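Local coordinates for lipoprotein (Mycoplasma mycoides subsp. capri, PDB 7ADK) that probably cleaves peptide bonds as a lipoprotein peptidase of the PA clan, whose members are built on the chymotrypsin-like fold, at residues V593-D598 with L810-G815; G744-P749 with V773-N778. All coordinates share one frame; numbering follows the deposited sequence.

Both contacts reach the same mixed sheet, in a chain whose family belongs to the PA clan; contact 1 sets one of its short strands against a loop, contact 2 two of its longer strands. Strands 594-595 and 769-778 are neighbours there, and contact 2 is nested within the long loop that contact 1 closes. Their centres lie about 17 Å apart. The centre of contact 2 lies about 7 Å from that of the chain, contact 1 about 22 Å, yet all three touching residues of contact 1 are buried; in contact 2 three of four are, His775 being partly exposed. Contact 1 is apolar, whereas contact 2 combines a proline-tyrosine touch with a carboxylate facing an imidazole edge.

Contact 1. Residues V593-D598 with L810-G815; sequences VKFFSD and LIYGGG
Phe595 meets Ile811 and Tyr812 where a short strand of the mixed sheet is overlaid by the loop that follows strand 807-809, in what is probably a chymotrypsin-like fold, as in other PA-clan proteins. Along 593-598, Lys594 and Phe596 are both backbone hydrogen-bonded to Leu770, tying the segment to strand 769-778, and the Lys594 ammonium group reaches out to a salt bridge with Asp767. Between these two, Phe595 points its side chain the opposite way to Lys594, at the loop. With CG anti to the carbonyl carbon (chi1 -74°), the ring is turned toward that loop and takes Ile811 over one face. Ile811 CG1 lies 3.9 Å from the centroid of the Phe595 ring, 25° off the normal, a CH-pi contact displaced toward the rim and closest at CE1. The isoleucine spreads over that one face: CD1 is 3.7 Å from Phe595 CE1, and the CG2 branch covers the other edge of the same face, 3.9 Å from Phe595 CE2. Phe789 meets the same ring edge-to-face, and on the loop side Asp809 OD1 accepts the amides of both Ile811 and Tyr812, whose ring is stacked with Phe853. The rim of that tyrosine closes the contact loosely: Phe595 CB lies near the plane of the ring, 4.4 Å from Tyr812 CE2.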
loop_
_atom_site.group_PDB
_atom_site.type_symbol
_atom_site.label_atom_id
_atom_site.label_comp_id
_atom_site.label_asym_id
_atom_site.label_seq_id
_atom_site.Cartn_x
_atom_site.Cartn_y
_atom_site.Cartn_z
ATOM N N VAL B 593 7.300 15.005 -27.120
ATOM C CA VAL B 593 5.880 15.381 -27.105
ATOM C C VAL B 593 5.451 16.181 -28.333
ATOM O O VAL B 593 6.228 16.934 -28.922
ATOM C CB VAL B 593 5.449 16.113 -25.829
ATOM C CG1 VAL B 593 5.843 15.332 -24.587
ATOM C CG2 VAL B 593 5.984 17.529 -25.688
ATOM N N LYS B 594 4.178 16.004 -28.674
ATOM C CA LYS B 594 3.372 16.723 -29.666
ATOM C C LYS B 594 2.097 17.212 -28.976
ATOM O O LYS B 594 1.812 16.783 -27.870
ATOM C CB LYS B 594 3.067 15.762 -30.823
ATOM C CG LYS B 594 4.276 15.394 -31.689
ATOM C CD LYS B 594 4.018 14.171 -32.571
ATOM C CE LYS B 594 3.954 12.894 -31.739
ATOM N NZ LYS B 594 3.754 11.683 -32.544
ATOM N N PHE B 595 1.313 18.072 -29.609
ATOM C CA PHE B 595 0.068 18.604 -29.042
ATOM C C PHE B 595 -1.124 18.251 -29.923
ATOM O O PHE B 595 -0.993 18.164 -31.141
ATOM C CB PHE B 595 0.186 20.113 -28.818
ATOM C CG PHE B 595 1.053 20.463 -27.635
ATOM C CD1 PHE B 595 0.473 20.583 -26.365
ATOM C CD2 PHE B 595 2.442 20.589 -27.779
ATOM C CE1 PHE B 595 1.271 20.835 -25.245
ATOM C CE2 PHE B 595 3.239 20.834 -26.657
ATOM C CZ PHE B 595 2.654 20.973 -25.391
ATOM N N PHE B 596 -2.288 17.993 -29.341
ATOM C CA PHE B 596 -3.446 17.529 -30.100
ATOM C C PHE B 596 -4.103 18.660 -30.906
ATOM O O PHE B 596 -4.774 19.525 -30.340
ATOM C CB PHE B 596 -4.418 16.851 -29.144
ATOM C CG PHE B 596 -5.526 16.118 -29.856
ATOM C CD1 PHE B 596 -5.302 14.827 -30.357
ATOM C CD2 PHE B 596 -6.786 16.713 -30.007
ATOM C CE1 PHE B 596 -6.338 14.131 -30.986
ATOM C CE2 PHE B 596 -7.827 16.003 -30.610
ATOM C CZ PHE B 596 -7.603 14.712 -31.100
ATOM N N SER B 597 -3.887 18.688 -32.226
ATOM C CA SER B 597 -4.282 19.806 -33.093
ATOM C C SER B 597 -5.738 19.779 -33.557
ATOM O O SER B 597 -6.291 20.832 -33.860
ATOM C CB SER B 597 -3.348 19.829 -34.287
ATOM O OG SER B 597 -3.419 18.600 -34.960
ATOM N N ASP B 598 -6.379 18.612 -33.606
ATOM C CA ASP B 598 -7.792 18.485 -33.956
ATOM C C ASP B 598 -8.702 19.182 -32.931
ATOM O O ASP B 598 -8.482 19.117 -31.724
ATOM C CB ASP B 598 -8.223 17.015 -34.109
ATOM C CG ASP B 598 -7.434 16.124 -35.068
ATOM O OD1 ASP B 598 -6.661 16.645 -35.894
ATOM O OD2 ASP B 598 -7.649 14.890 -35.038
ATOM N N LEU B 810 -2.896 27.971 -26.364
ATOM C CA LEU B 810 -1.991 28.527 -25.356
ATOM C C LEU B 810 -0.573 27.926 -25.375
ATOM O O LEU B 810 0.271 28.334 -24.587
ATOM C CB LEU B 810 -2.679 28.694 -23.982
ATOM C CG LEU B 810 -3.497 27.541 -23.402
ATOM C CD1 LEU B 810 -2.591 26.379 -23.071
ATOM C CD2 LEU B 810 -4.238 27.991 -22.161
ATOM N N ILE B 811 -0.261 27.078 -26.360
ATOM C CA ILE B 811 1.098 26.636 -26.703
ATOM C C ILE B 811 1.610 27.372 -27.955
ATOM O O ILE B 811 2.720 27.893 -27.945
ATOM C CB ILE B 811 1.138 25.101 -26.862
ATOM C CG1 ILE B 811 0.666 24.360 -25.597
ATOM C CG2 ILE B 811 2.510 24.591 -27.303
ATOM C CD1 ILE B 811 1.571 24.452 -24.387
ATOM N N TYR B 812 0.804 27.468 -29.021
ATOM C CA TYR B 812 1.222 28.077 -30.298
ATOM C C TYR B 812 0.738 29.517 -30.529
ATOM O O TYR B 812 1.369 30.231 -31.310
ATOM C CB TYR B 812 0.821 27.175 -31.471
ATOM C CG TYR B 812 1.596 25.881 -31.575
ATOM C CD1 TYR B 812 2.780 25.834 -32.324
ATOM C CD2 TYR B 812 1.141 24.732 -30.913
ATOM C CE1 TYR B 812 3.503 24.634 -32.423
ATOM C CE2 TYR B 812 1.853 23.528 -31.016
ATOM C CZ TYR B 812 3.030 23.472 -31.786
ATOM O OH TYR B 812 3.708 22.312 -31.930
ATOM N N GLY B 813 -0.320 29.968 -29.855
ATOM C CA GLY B 813 -0.928 31.280 -30.059
ATOM C C GLY B 813 -1.731 31.394 -31.359
ATOM O O GLY B 813 -1.977 30.413 -32.056
ATOM N N GLY B 814 -2.133 32.615 -31.698
ATOM C CA GLY B 814 -2.691 32.948 -33.014
ATOM C C GLY B 814 -4.125 32.482 -33.268
ATOM O O GLY B 814 -4.543 32.400 -34.419
ATOM N N GLY B 815 -4.870 32.152 -32.214
ATOM C CA GLY B 815 -6.300 31.858 -32.269
ATOM C C GLY B 815 -7.160 33.117 -32.240
ATOM O O GLY B 815 -6.737 34.147 -31.719
#

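Contact 2. Residues G744-P749 with V773-N778; sequences GLEILP and VYHASN
Glu746 holds its carboxylate out to one corner of the His775 imidazole, and the two flat groups stand almost upright on each other, their planes 83° apart. The chain of Glu746 runs extended beyond CG, and its two oxygens straddle the ring corner: OE1 lies 3.8 Å from His775 CE1, in the plane of the ring, and OE2 is equally 3.8 Å from His775 CE1. A carbon, then, faces the acid. Glu746 OE2 is 4.6 Å from His775 ND1, too far for a bond. The imidazole gets there because CG sits between the backbone N and the carbonyl carbon (chi1 77°), swinging the ring toward strand 737-747. The second meeting is apolar. Pro749, just past the end of that strand, approaches the Tyr774 ring obliquely, its CG 3.8 Å from Tyr774 CD1 and 3.9 Å from Tyr774 CE1. Tyr752 packs edge-to-face on the same ring, while Tyr774 OH is pinned by a hydrogen bond of 2.7 Å to Ser777 OG. No backbone bond links the two segments directly: strand 783-792 pairs antiparallel with each of their strands, and Glu746 packs on its Leu785 and Val787. The Glu746-His775 meeting thus joins two flanking strands across a shared middle strand, which is consistent with a beta-barrel half of the chymotrypsin-like fold.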
loop_
_atom_site.group_PDB
_atom_site.type_symbol
_atom_site.label_atom_id
_atom_site.label_comp_id
_atom_site.label_asym_id
_atom_site.label_seq_id
_atom_site.Cartn_x
_atom_site.Cartn_y
_atom_site.Cartn_z
ATOM N N GLY B 744 -12.166 28.330 -20.187
ATOM C CA GLY B 744 -11.639 27.570 -21.321
ATOM C C GLY B 744 -12.390 26.273 -21.612
ATOM O O GLY B 744 -13.344 25.922 -20.917
ATOM N N LEU B 745 -11.975 25.568 -22.664
ATOM C CA LEU B 745 -12.469 24.229 -22.977
ATOM C C LEU B 745 -11.873 23.235 -21.978
ATOM O O LEU B 745 -10.666 23.261 -21.740
ATOM C CB LEU B 745 -12.111 23.883 -24.432
ATOM C CG LEU B 745 -12.464 22.450 -24.876
ATOM C CD1 LEU B 745 -13.957 22.198 -24.865
ATOM C CD2 LEU B 745 -11.964 22.211 -26.290
ATOM N N GLU B 746 -12.682 22.348 -21.415
ATOM C CA GLU B 746 -12.230 21.363 -20.439
ATOM C C GLU B 746 -12.858 19.980 -20.633
ATOM O O GLU B 746 -13.899 19.819 -21.263
ATOM C CB GLU B 746 -12.414 21.870 -19.001
ATOM C CG GLU B 746 -11.579 23.115 -18.697
ATOM C CD GLU B 746 -11.396 23.445 -17.213
ATOM O OE1 GLU B 746 -11.977 22.787 -16.334
ATOM O OE2 GLU B 746 -10.685 24.423 -16.911
ATOM N N ILE B 747 -12.163 18.980 -20.099
ATOM C CA ILE B 747 -12.369 17.548 -20.307
ATOM C C ILE B 747 -12.640 16.855 -18.970
ATOM O O ILE B 747 -12.042 17.228 -17.965
ATOM C CB ILE B 747 -11.111 16.974 -20.984
ATOM C CG1 ILE B 747 -10.757 17.656 -22.321
ATOM C CG2 ILE B 747 -11.191 15.466 -21.162
ATOM C CD1 ILE B 747 -11.818 17.587 -23.403
ATOM N N LEU B 748 -13.521 15.855 -18.957
ATOM C CA LEU B 748 -13.793 14.989 -17.807
ATOM C C LEU B 748 -13.274 13.553 -18.070
ATOM O O LEU B 748 -13.981 12.747 -18.672
ATOM C CB LEU B 748 -15.290 14.986 -17.434
ATOM C CG LEU B 748 -15.921 16.274 -16.879
ATOM C CD1 LEU B 748 -15.158 16.790 -15.670
ATOM C CD2 LEU B 748 -16.085 17.414 -17.875
ATOM N N PRO B 749 -12.050 13.219 -17.636
ATOM C CA PRO B 749 -11.519 11.860 -17.632
ATOM C C PRO B 749 -12.353 10.842 -16.843
ATOM O O PRO B 749 -12.812 11.126 -15.734
ATOM C CB PRO B 749 -10.129 12.016 -17.015
ATOM C CG PRO B 749 -10.152 13.333 -16.266
ATOM C CD PRO B 749 -11.016 14.145 -17.198
ATOM N N VAL B 773 -4.698 19.102 -19.412
ATOM C CA VAL B 773 -3.957 19.161 -18.144
ATOM C C VAL B 773 -4.899 19.013 -16.962
ATOM O O VAL B 773 -5.690 19.907 -16.705
ATOM C CB VAL B 773 -3.194 20.487 -17.991
ATOM C CG1 VAL B 773 -2.143 20.320 -16.908
ATOM C CG2 VAL B 773 -2.544 20.940 -19.282
ATOM N N TYR B 774 -4.836 17.923 -16.212
ATOM C CA TYR B 774 -5.705 17.702 -15.057
ATOM C C TYR B 774 -5.340 18.590 -13.873
ATOM O O TYR B 774 -4.161 18.754 -13.554
ATOM C CB TYR B 774 -5.639 16.243 -14.658
ATOM C CG TYR B 774 -6.621 15.847 -13.597
ATOM C CD1 TYR B 774 -7.915 15.453 -13.974
ATOM C CD2 TYR B 774 -6.215 15.783 -12.252
ATOM C CE1 TYR B 774 -8.784 14.930 -13.008
ATOM C CE2 TYR B 774 -7.089 15.273 -11.285
ATOM C CZ TYR B 774 -8.369 14.829 -11.667
ATOM O OH TYR B 774 -9.161 14.219 -10.760
ATOM N N HIS B 775 -6.341 19.124 -13.169
ATOM C CA HIS B 775 -6.089 20.025 -12.030
ATOM C C HIS B 775 -7.020 19.900 -10.821
ATOM O O HIS B 775 -6.557 20.130 -9.709
ATOM C CB HIS B 775 -6.027 21.475 -12.505
ATOM C CG HIS B 775 -7.357 22.118 -12.787
ATOM N ND1 HIS B 775 -8.057 22.053 -13.982
ATOM C CD2 HIS B 775 -8.066 22.878 -11.910
ATOM C CE1 HIS B 775 -9.158 22.785 -13.798
ATOM N NE2 HIS B 775 -9.190 23.289 -12.567
ATOM N N ALA B 776 -8.278 19.510 -10.988
ATOM C CA ALA B 776 -9.233 19.370 -9.892
ATOM C C ALA B 776 -9.800 17.959 -9.835
ATOM O O ALA B 776 -10.111 17.391 -10.872
ATOM C CB ALA B 776 -10.337 20.397 -10.054
ATOM N N SER B 777 -9.985 17.412 -8.636
ATOM C CA SER B 777 -10.584 16.089 -8.409
ATOM C C SER B 777 -11.905 16.163 -7.664
ATOM O O SER B 777 -12.109 17.044 -6.834
ATOM C CB SER B 777 -9.664 15.182 -7.600
ATOM O OG SER B 777 -8.437 15.006 -8.250
ATOM N N ASN B 778 -12.780 15.202 -7.915
ATOM C CA ASN B 778 -13.979 14.963 -7.141
ATOM C C ASN B 778 -14.176 13.453 -6.981
ATOM O O ASN B 778 -14.722 12.772 -7.841
ATOM C CB ASN B 778 -15.130 15.680 -7.843
ATOM C CG ASN B 778 -16.414 15.632 -7.057
ATOM O OD1 ASN B 778 -16.662 14.760 -6.237
ATOM N ND2 ASN B 778 -17.284 16.569 -7.291
#